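Local coordinates for protein GH26A (Muricauda sp. MAR_2010_75, PDB 6Q75) that probably hydrolyses glycosidic bonds in polysaccharides, as a glycoside hydrolase of family 26, at residues A[216-221]-A[237-242]; A[221-226]-A[232-237]. One frame throughout, in Å; residues are numbered along the deposited sequence.

How the interactions relate
The fold is a (beta/alpha)8 barrel, and both contacts belong to the connection between the neighbouring parallel strands 214-221 and 246-251. Leaving residues 216-221, the chain enters 221-226, the first arm of interaction 2, turns round, and comes back as 232-237, closing the smaller loop beyond the strand's C-terminal end. It continues into 237-242, which returns along the strand and closes the larger loop, interaction 1, in the layer facing helices 194-208 and 258-268. Interaction 2 therefore sits within interaction 1, sharing Asn221 and Phe237. Tyr234 joins them: its CD1 packs 3.6 Å from Ala220 CB, while its backbone O lies 3.4 Å from Trp218 CH2.

Interaction 1: residues A[216-221]-A[237-242]; sequences WVWNAN and FYPGHK
Trp218 meets Phe237, Tyr238 and Pro239 on the outside of a (beta/alpha)8 barrel, where the connection leaving strand 214-221 runs back along it. The indole NE1 donates a hydrogen bond to Phe237 O at 2.9 Å; it is bent (N-H...O angle 143°), the donor lying well above the carbonyl plane. Over one indole face stands Tyr238, in a T-shaped pair with planes at 86°: its edge carbon CD1 points at the middle of the bicycle, 3.8 Å from Trp218 CD2. Pro239 CD approaches the pyrrole part, 3.5 Å from Trp218 CD1. Tryptophan suits this place because it combines a broad apolar surface with one N-H for a backbone carbonyl. A chi1 of 179° sets CG opposite the backbone N and carries the rings from the strand to the returning chain. Were the indole cut back to an alanine, Phe237 O would probably lose this donor and a gap would open beneath the Tyr238 edge. Farther out, Trp198 of helix 194-208 meets Trp218 edge-to-face, and Leu264 and Leu267 of helix 258-268 also pack on it, so the indole fills the layer between strand and helices. On the same strand, Asn219 instead bonds to Arg173 and Asp250. At the far end of the tyrosine ring, Tyr238 OH and His241 ND1 share a hydrogen bond of 2.9 Å.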
loop_
_atom_site.group_PDB
_atom_site.type_symbol
_atom_site.label_atom_id
_atom_site.label_comp_id
_atom_site.label_asym_id
_atom_site.label_seq_id
_atom_site.Cartn_x
_atom_site.Cartn_y
_atom_site.Cartn_z
ATOM N N TRP A 216 4.285 1.160 8.214
ATOM C CA TRP A 216 2.846 1.365 8.095
ATOM C C TRP A 216 2.558 2.469 7.093
ATOM O O TRP A 216 2.830 3.646 7.354
ATOM C CB TRP A 216 2.213 1.672 9.449
ATOM C CG TRP A 216 2.125 0.407 10.272
ATOM C CD1 TRP A 216 3.148 -0.242 10.906
ATOM C CD2 TRP A 216 0.962 -0.417 10.438
ATOM N NE1 TRP A 216 2.677 -1.392 11.505
ATOM C CE2 TRP A 216 1.341 -1.520 11.226
ATOM C CE3 TRP A 216 -0.369 -0.307 10.033
ATOM C CZ2 TRP A 216 0.440 -2.518 11.589
ATOM C CZ3 TRP A 216 -1.261 -1.294 10.398
ATOM C CH2 TRP A 216 -0.852 -2.381 11.191
ATOM N N VAL A 217 1.967 2.090 5.963
ATOM C CA VAL A 217 1.701 3.036 4.883
ATOM C C VAL A 217 0.210 3.309 4.898
ATOM O O VAL A 217 -0.597 2.414 4.604
ATOM C CB VAL A 217 2.140 2.513 3.514
ATOM C CG1 VAL A 217 1.890 3.621 2.429
ATOM C CG2 VAL A 217 3.619 2.091 3.540
ATOM N N TRP A 218 -0.151 4.553 5.219
ATOM C CA TRP A 218 -1.531 5.017 5.185
ATOM C C TRP A 218 -1.780 5.522 3.772
ATOM O O TRP A 218 -1.217 6.541 3.384
ATOM C CB TRP A 218 -1.721 6.117 6.229
ATOM C CG TRP A 218 -3.106 6.731 6.324
ATOM C CD1 TRP A 218 -4.158 6.311 7.114
ATOM C CD2 TRP A 218 -3.549 7.915 5.666
ATOM N NE1 TRP A 218 -5.230 7.163 6.967
ATOM C CE2 TRP A 218 -4.883 8.152 6.078
ATOM C CE3 TRP A 218 -2.951 8.800 4.752
ATOM C CZ2 TRP A 218 -5.627 9.228 5.607
ATOM C CZ3 TRP A 218 -3.704 9.872 4.286
ATOM C CH2 TRP A 218 -5.015 10.080 4.716
ATOM N N ASN A 219 -2.593 4.787 2.994
ATOM C CA ASN A 219 -2.681 4.955 1.536
ATOM C C ASN A 219 -4.110 5.386 1.200
ATOM O O ASN A 219 -5.019 4.551 1.169
ATOM C CB ASN A 219 -2.316 3.636 0.835
ATOM C CG ASN A 219 -2.026 3.786 -0.672
ATOM O OD1 ASN A 219 -1.327 2.949 -1.244
ATOM N ND2 ASN A 219 -2.564 4.835 -1.314
ATOM N N ALA A 220 -4.298 6.673 0.915
ATOM C CA ALA A 220 -5.603 7.221 0.583
ATOM C C ALA A 220 -5.795 7.269 -0.931
ATOM O O ALA A 220 -4.974 6.778 -1.709
ATOM C CB ALA A 220 -5.755 8.611 1.206
ATOM N N ASN A 221 -6.917 7.849 -1.352
ATOM C CA ASN A 221 -7.188 8.158 -2.757
ATOM C C ASN A 221 -7.129 9.662 -2.979
ATOM O O ASN A 221 -7.484 10.442 -2.104
ATOM C CB ASN A 221 -8.581 7.656 -3.162
ATOM C CG ASN A 221 -8.689 7.372 -4.663
ATOM O OD1 ASN A 221 -8.383 6.270 -5.100
ATOM N ND2 ASN A 221 -9.107 8.368 -5.441
ATOM N N PHE A 237 -9.545 11.078 7.792
ATOM C CA PHE A 237 -9.356 9.648 7.980
ATOM C C PHE A 237 -7.963 9.307 8.485
ATOM O O PHE A 237 -7.571 8.132 8.425
ATOM C CB PHE A 237 -9.637 8.911 6.675
ATOM C CG PHE A 237 -10.957 9.286 6.066
ATOM C CD1 PHE A 237 -11.040 10.346 5.179
ATOM C CD2 PHE A 237 -12.120 8.624 6.445
ATOM C CE1 PHE A 237 -12.256 10.710 4.638
ATOM C CE2 PHE A 237 -13.345 8.973 5.907
ATOM C CZ PHE A 237 -13.418 10.024 4.988
ATOM N N TYR A 238 -7.221 10.300 8.980
ATOM C CA TYR A 238 -5.829 10.103 9.379
ATOM C C TYR A 238 -5.762 9.766 10.863
ATOM O O TYR A 238 -6.258 10.544 11.688
ATOM C CB TYR A 238 -4.998 11.347 9.092
ATOM C CG TYR A 238 -3.520 11.147 9.338
ATOM C CD1 TYR A 238 -2.762 10.333 8.500
ATOM C CD2 TYR A 238 -2.873 11.781 10.396
ATOM C CE1 TYR A 238 -1.398 10.157 8.709
ATOM C CE2 TYR A 238 -1.497 11.597 10.629
ATOM C CZ TYR A 238 -0.778 10.780 9.771
ATOM O OH TYR A 238 0.568 10.585 9.958
ATOM N N PRO A 239 -5.194 8.621 11.246
ATOM C CA PRO A 239 -5.279 8.173 12.643
ATOM C C PRO A 239 -4.253 8.805 13.577
ATOM O O PRO A 239 -4.253 8.486 14.769
ATOM C CB PRO A 239 -5.033 6.666 12.515
ATOM C CG PRO A 239 -4.066 6.571 11.348
ATOM C CD PRO A 239 -4.513 7.642 10.377
ATOM N N GLY A 240 -3.389 9.663 13.083
ATOM C CA GLY A 240 -2.376 10.304 13.899
ATOM C C GLY A 240 -0.993 9.767 13.581
ATOM O O GLY A 240 -0.823 8.613 13.161
ATOM N N HIS A 241 0.024 10.602 13.832
ATOM C CA HIS A 241 1.393 10.252 13.468
ATOM C C HIS A 241 1.910 9.053 14.245
ATOM O O HIS A 241 2.823 8.368 13.775
ATOM C CB HIS A 241 2.309 11.455 13.711
ATOM C CG HIS A 241 1.901 12.665 12.933
ATOM N ND1 HIS A 241 1.737 12.643 11.564
ATOM C CD2 HIS A 241 1.587 13.920 13.332
ATOM C CE1 HIS A 241 1.359 13.839 11.149
ATOM N NE2 HIS A 241 1.272 14.636 12.202
ATOM N N LYS A 242 1.331 8.762 15.409
ATOM C CA LYS A 242 1.805 7.635 16.192
ATOM C C LYS A 242 1.601 6.294 15.485
ATOM O O LYS A 242 2.287 5.311 15.808
ATOM C CB LYS A 242 1.050 7.677 17.525
ATOM C CG LYS A 242 1.071 6.434 18.342
ATOM C CD LYS A 242 0.133 6.564 19.514
ATOM C CE LYS A 242 0.352 5.404 20.471
ATOM N NZ LYS A 242 0.534 5.870 21.861
#

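Interaction 2: residues A[221-226]-A[232-237]; sequences NGPRDI and YDYKDF
Pro223 and Tyr232 bring the two backbones closest, their CA atoms 5.3 Å apart, as the chain turns back without regular strand pairing. Pro223 CG stands over one face of Tyr234, toward its rim, in a CH-pi contact 4.2 Å from the ring centroid and 14° off the normal, the two side chains crossing at about a right angle. Pro223 CD reaches the phenol end, 3.5 Å from Tyr234 OH. Proline fits because its compact, rigid ring presents CG to the face. In this (beta/alpha)8 barrel the loop follows the C-terminal end of a strand, the end at which such hydrolases carry their active site; a Tris molecule, probably from the crystallisation liquor, is bound about 6 Å from the Asn221 side chain. Asn221 O sits obliquely to the tyrosine ring, 3.2 Å from Tyr234 CE1. With CG beside its backbone N (chi1 -69°), Tyr234 extends back to the first arm; tyrosine suits, giving Pro223 CG a flat ring and Thr249 OG1 a hydroxyl to hydrogen-bond. Asn179 ND2 bonds both Asn221 O and Tyr232 O, linking the arms from another loop. The Asn221 amide folds over its own chain, ND2 donating to Gly222 O at 3.0 Å (N-H...O angle 157°).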
loop_
_atom_site.group_PDB
_atom_site.type_symbol
_atom_site.label_atom_id
_atom_site.label_comp_id
_atom_site.label_asym_id
_atom_site.label_seq_id
_atom_site.Cartn_x
_atom_site.Cartn_y
_atom_site.Cartn_z
ATOM N N ASN A 221 -6.917 7.849 -1.352
ATOM C CA ASN A 221 -7.188 8.158 -2.757
ATOM C C ASN A 221 -7.129 9.662 -2.979
ATOM O O ASN A 221 -7.484 10.442 -2.104
ATOM C CB ASN A 221 -8.581 7.656 -3.162
ATOM C CG ASN A 221 -8.689 7.372 -4.663
ATOM O OD1 ASN A 221 -8.383 6.270 -5.100
ATOM N ND2 ASN A 221 -9.107 8.368 -5.441
ATOM N N GLY A 222 -6.699 10.092 -4.173
ATOM C CA GLY A 222 -6.876 11.486 -4.505
ATOM C C GLY A 222 -8.320 11.931 -4.313
ATOM O O GLY A 222 -9.257 11.248 -4.749
ATOM N N PRO A 223 -8.538 13.064 -3.642
ATOM C CA PRO A 223 -9.916 13.494 -3.358
ATOM C C PRO A 223 -10.665 13.919 -4.612
ATOM O O PRO A 223 -10.078 14.436 -5.563
ATOM C CB PRO A 223 -9.739 14.683 -2.410
ATOM C CG PRO A 223 -8.314 14.518 -1.833
ATOM C CD PRO A 223 -7.535 13.925 -2.982
ATOM N N ARG A 224 -11.987 13.724 -4.594
ATOM C CA ARG A 224 -12.812 14.171 -5.713
ATOM C C ARG A 224 -14.262 14.234 -5.265
ATOM O O ARG A 224 -14.673 13.475 -4.392
ATOM C CB ARG A 224 -12.687 13.230 -6.917
ATOM C CG ARG A 224 -13.216 11.836 -6.637
ATOM C CD ARG A 224 -12.376 10.818 -7.312
ATOM N NE ARG A 224 -13.024 9.516 -7.430
ATOM C CZ ARG A 224 -12.386 8.442 -7.869
ATOM N NH1 ARG A 224 -11.108 8.550 -8.204
ATOM N NH2 ARG A 224 -13.007 7.275 -7.969
ATOM N N ASP A 225 -15.062 15.087 -5.899
ATOM C CA ASP A 225 -16.467 15.160 -5.526
ATOM C C ASP A 225 -17.306 14.803 -6.734
ATOM O O ASP A 225 -18.035 15.630 -7.242
ATOM C CB ASP A 225 -16.849 16.518 -4.967
ATOM C CG ASP A 225 -18.220 16.495 -4.294
ATOM O OD1 ASP A 225 -18.908 15.440 -4.318
ATOM O OD2 ASP A 225 -18.634 17.530 -3.751
ATOM N N ILE A 226 -17.200 13.563 -7.168
ATOM C CA ILE A 226 -17.975 13.050 -8.294
ATOM C C ILE A 226 -19.170 12.294 -7.729
ATOM O O ILE A 226 -18.982 11.436 -6.858
ATOM C CB ILE A 226 -17.114 12.129 -9.175
ATOM C CG1 ILE A 226 -15.934 12.906 -9.782
ATOM C CG2 ILE A 226 -17.953 11.451 -10.261
ATOM C CD1 ILE A 226 -14.755 12.006 -10.100
ATOM N N TYR A 232 -13.054 11.822 0.018
ATOM C CA TYR A 232 -13.121 13.004 0.853
ATOM C C TYR A 232 -11.725 13.416 1.315
ATOM O O TYR A 232 -10.713 12.822 0.935
ATOM C CB TYR A 232 -14.107 12.739 2.000
ATOM C CG TYR A 232 -15.519 12.611 1.440
ATOM C CD1 TYR A 232 -16.163 13.719 0.907
ATOM C CD2 TYR A 232 -16.171 11.389 1.391
ATOM C CE1 TYR A 232 -17.439 13.619 0.365
ATOM C CE2 TYR A 232 -17.448 11.280 0.856
ATOM C CZ TYR A 232 -18.074 12.404 0.347
ATOM O OH TYR A 232 -19.342 12.320 -0.194
ATOM N N ASP A 233 -11.675 14.470 2.127
ATOM C CA ASP A 233 -10.410 15.065 2.538
ATOM C C ASP A 233 -9.528 14.066 3.279
ATOM O O ASP A 233 -9.994 13.300 4.126
ATOM C CB ASP A 233 -10.661 16.266 3.447
ATOM C CG ASP A 233 -11.198 17.482 2.698
ATOM O OD1 ASP A 233 -10.919 17.635 1.491
ATOM O OD2 ASP A 233 -11.878 18.307 3.344
ATOM N N TYR A 234 -8.226 14.130 2.995
ATOM C CA TYR A 234 -7.260 13.237 3.631
ATOM C C TYR A 234 -7.373 13.269 5.148
ATOM O O TYR A 234 -7.382 12.221 5.804
ATOM C CB TYR A 234 -5.840 13.637 3.222
ATOM C CG TYR A 234 -5.475 13.390 1.749
ATOM C CD1 TYR A 234 -5.777 12.184 1.123
ATOM C CD2 TYR A 234 -4.791 14.361 1.012
ATOM C CE1 TYR A 234 -5.396 11.940 -0.183
ATOM C CE2 TYR A 234 -4.413 14.134 -0.313
ATOM C CZ TYR A 234 -4.727 12.920 -0.903
ATOM O OH TYR A 234 -4.358 12.675 -2.196
ATOM N N LYS A 235 -7.430 14.473 5.726
ATOM C CA LYS A 235 -7.297 14.608 7.177
ATOM C C LYS A 235 -8.442 13.951 7.929
ATOM O O LYS A 235 -8.250 13.544 9.083
ATOM C CB LYS A 235 -7.203 16.085 7.561
ATOM C CG LYS A 235 -8.473 16.875 7.347
ATOM C CD LYS A 235 -8.338 18.276 7.908
ATOM C CE LYS A 235 -9.355 19.217 7.281
ATOM N N ASP A 236 -9.608 13.777 7.293
ATOM C CA ASP A 236 -10.763 13.196 7.975
ATOM C C ASP A 236 -10.605 11.715 8.284
ATOM O O ASP A 236 -11.457 11.144 8.982
ATOM C CB ASP A 236 -12.037 13.401 7.143
ATOM C CG ASP A 236 -12.486 14.851 7.107
ATOM O OD1 ASP A 236 -11.947 15.670 7.889
ATOM O OD2 ASP A 236 -13.430 15.157 6.342
ATOM N N PHE A 237 -9.545 11.078 7.792
ATOM C CA PHE A 237 -9.356 9.648 7.980
ATOM C C PHE A 237 -7.963 9.307 8.485
ATOM O O PHE A 237 -7.571 8.132 8.425
ATOM C CB PHE A 237 -9.637 8.911 6.675
ATOM C CG PHE A 237 -10.957 9.286 6.066
ATOM C CD1 PHE A 237 -11.040 10.346 5.179
ATOM C CD2 PHE A 237 -12.120 8.624 6.445
ATOM C CE1 PHE A 237 -12.256 10.710 4.638
ATOM C CE2 PHE A 237 -13.345 8.973 5.907
ATOM C CZ PHE A 237 -13.418 10.024 4.988
#